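Local coordinates for exoenzyme S (Pseudomonas aeruginosa, PDB 6GN8), which is a secreted virulence toxin that probably combines a GTPase-activating domain with an ADP-ribosyltransferase domain, the latter being the part in this chain, at residues 147-152 with 194-199. The protein carries 2 engineered substitutions. Sequence-based numbering, arbitrary orientation.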
# COMPACT_ATOMS: atom_id res chain seq x y z
N GLN C 147 34.21 -9.54 -17.29
CA GLN C 147 32.79 -9.29 -17.53
C GLN C 147 32.37 -7.83 -17.23
O GLN C 147 32.79 -7.27 -16.22
CB GLN C 147 31.97 -10.27 -16.69
CG GLN C 147 31.10 -11.22 -17.51
CD GLN C 147 31.76 -12.45 -18.10
OE1 GLN C 147 31.78 -12.65 -19.32
NE2 GLN C 147 32.26 -13.35 -17.25
N GLY C 148 31.58 -7.25 -18.14
CA GLY C 148 31.10 -5.87 -18.07
C GLY C 148 29.69 -5.68 -17.55
O GLY C 148 29.39 -4.65 -16.92
N THR C 149 28.77 -6.61 -17.87
CA THR C 149 27.41 -6.54 -17.35
C THR C 149 27.08 -7.92 -16.73
O THR C 149 27.16 -8.94 -17.41
CB THR C 149 26.33 -6.05 -18.35
OG1 THR C 149 25.96 -7.09 -19.23
CG2 THR C 149 26.72 -4.80 -19.12
N ILE C 150 26.80 -7.92 -15.40
CA ILE C 150 26.43 -9.11 -14.60
C ILE C 150 24.94 -9.00 -14.24
O ILE C 150 24.54 -7.98 -13.67
CB ILE C 150 27.32 -9.28 -13.32
CG1 ILE C 150 28.83 -9.32 -13.62
CG2 ILE C 150 26.89 -10.51 -12.51
CD1 ILE C 150 29.26 -10.46 -14.54
N SER C 151 24.11 -10.03 -14.59
CA SER C 151 22.66 -10.06 -14.35
C SER C 151 22.22 -11.23 -13.49
O SER C 151 22.77 -12.33 -13.58
CB SER C 151 21.89 -10.13 -15.67
OG SER C 151 22.27 -9.12 -16.59
N THR C 152 21.20 -11.00 -12.67
CA THR C 152 20.51 -12.00 -11.87
C THR C 152 19.11 -12.00 -12.46
O THR C 152 18.47 -10.94 -12.56
CB THR C 152 20.62 -11.72 -10.37
OG1 THR C 152 21.99 -11.60 -10.02
CG2 THR C 152 19.98 -12.78 -9.52
N THR C 194 28.31 -3.12 -14.49
CA THR C 194 26.86 -2.97 -14.47
C THR C 194 26.29 -4.25 -13.82
O THR C 194 26.60 -5.36 -14.25
CB THR C 194 26.29 -2.68 -15.88
OG1 THR C 194 26.82 -1.42 -16.30
CG2 THR C 194 24.75 -2.60 -15.89
N ARG C 195 25.53 -4.07 -12.75
CA ARG C 195 24.92 -5.11 -11.94
C ARG C 195 23.43 -4.95 -12.03
O ARG C 195 22.89 -3.92 -11.60
CB ARG C 195 25.43 -5.01 -10.49
CG ARG C 195 26.96 -4.98 -10.41
CD ARG C 195 27.45 -6.30 -9.93
NE ARG C 195 28.90 -6.43 -9.98
CZ ARG C 195 29.51 -7.58 -9.76
NH1 ARG C 195 30.83 -7.66 -9.83
NH2 ARG C 195 28.81 -8.67 -9.49
N ARG C 196 22.77 -5.94 -12.67
CA ARG C 196 21.36 -5.88 -13.01
C ARG C 196 20.55 -7.01 -12.44
O ARG C 196 21.04 -8.12 -12.25
CB ARG C 196 21.18 -5.87 -14.56
CG ARG C 196 20.56 -4.58 -15.05
CD ARG C 196 20.05 -4.60 -16.47
NE ARG C 196 20.96 -3.90 -17.38
CZ ARG C 196 21.74 -4.53 -18.26
NH1 ARG C 196 21.72 -5.86 -18.35
NH2 ARG C 196 22.54 -3.83 -19.05
N VAL C 197 19.26 -6.74 -12.24
CA VAL C 197 18.30 -7.74 -11.80
C VAL C 197 17.16 -7.71 -12.82
O VAL C 197 16.57 -6.65 -13.06
CB VAL C 197 17.82 -7.57 -10.33
CG1 VAL C 197 16.80 -8.65 -9.95
CG2 VAL C 197 19.01 -7.60 -9.38
N LEU C 198 16.94 -8.84 -13.50
CA LEU C 198 15.88 -8.93 -14.51
C LEU C 198 14.83 -9.90 -14.07
O LEU C 198 15.13 -10.91 -13.43
CB LEU C 198 16.42 -9.40 -15.88
CG LEU C 198 17.50 -8.59 -16.58
CD1 LEU C 198 18.07 -9.40 -17.75
CD2 LEU C 198 16.95 -7.29 -17.11
N GLU C 199 13.61 -9.64 -14.47
CA GLU C 199 12.52 -10.54 -14.16
C GLU C 199 11.66 -10.75 -15.41
O GLU C 199 11.41 -9.80 -16.14
CB GLU C 199 11.72 -9.99 -12.97
CG GLU C 199 10.39 -10.68 -12.73
CD GLU C 199 9.46 -9.89 -11.84
OE1 GLU C 199 9.14 -8.73 -12.18
OE2 GLU C 199 9.05 -10.44 -10.80
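The guanidinium of Arg195 turns one face to Ile150, whose CG1 sits 4.2 Å above the guanidinium plane, displaced from its centre, with CG2 4.0 Å from Arg195 NH2. The pair belongs to adjacent parallel strands, 149-155 and 194-200, in the middle of the mixed five-stranded sheet of the ADP-ribosyltransferase domain. The two side chains run side by side in the same direction, as parallel beta neighbours do, and the bend of Arg195 at CB-CG (chi2 -105°) brings its end over the isoleucine. On the other face of the sheet the guanidinium of Arg196 meets Ser151 OG and Thr149 CG2 obliquely. At 3.7 Å, Ser151 OG and Arg196 NH1 are in contact only. Both arginines form salt bridges outside the pair, Arg195 NE with Asp189 and Arg196 NH1 with Asp116.

The axes of 149-152 and 194-199 approach to 4.6 Å, and their directions differ by 31°, which fits a twisted sheet. Five backbone bonds link Gly148, Ile150 and Thr152 alternately to Thr194, Arg196 and Leu198, the parallel pattern in which one residue uses both its N-H and its C=O. Ile150 N thus reaches Thr194 O at 2.8 Å with an N-H...O angle of 168°, and Arg196 N reaches Ile150 O at 2.9 Å. Strand 180-188 flanks the pair beyond 194-200 and strand 106-112 beyond 149-155, with a classic bulge at Gly148 and Thr149 opposite Thr112, whose OG1 bonds to Thr149 OG1. The face bearing Thr152, Arg195 and Val197 packs against the chain of another protein. Thr149 and Thr194 lie side by side on the face of Ser151. Alpha carbons add weaker C-H...O contacts to four of the five accepting carbonyls: Arg196 O, which accepts the N-H of Thr152 N at 2.9 Å, also lies 3.3 Å from Ser151 CA.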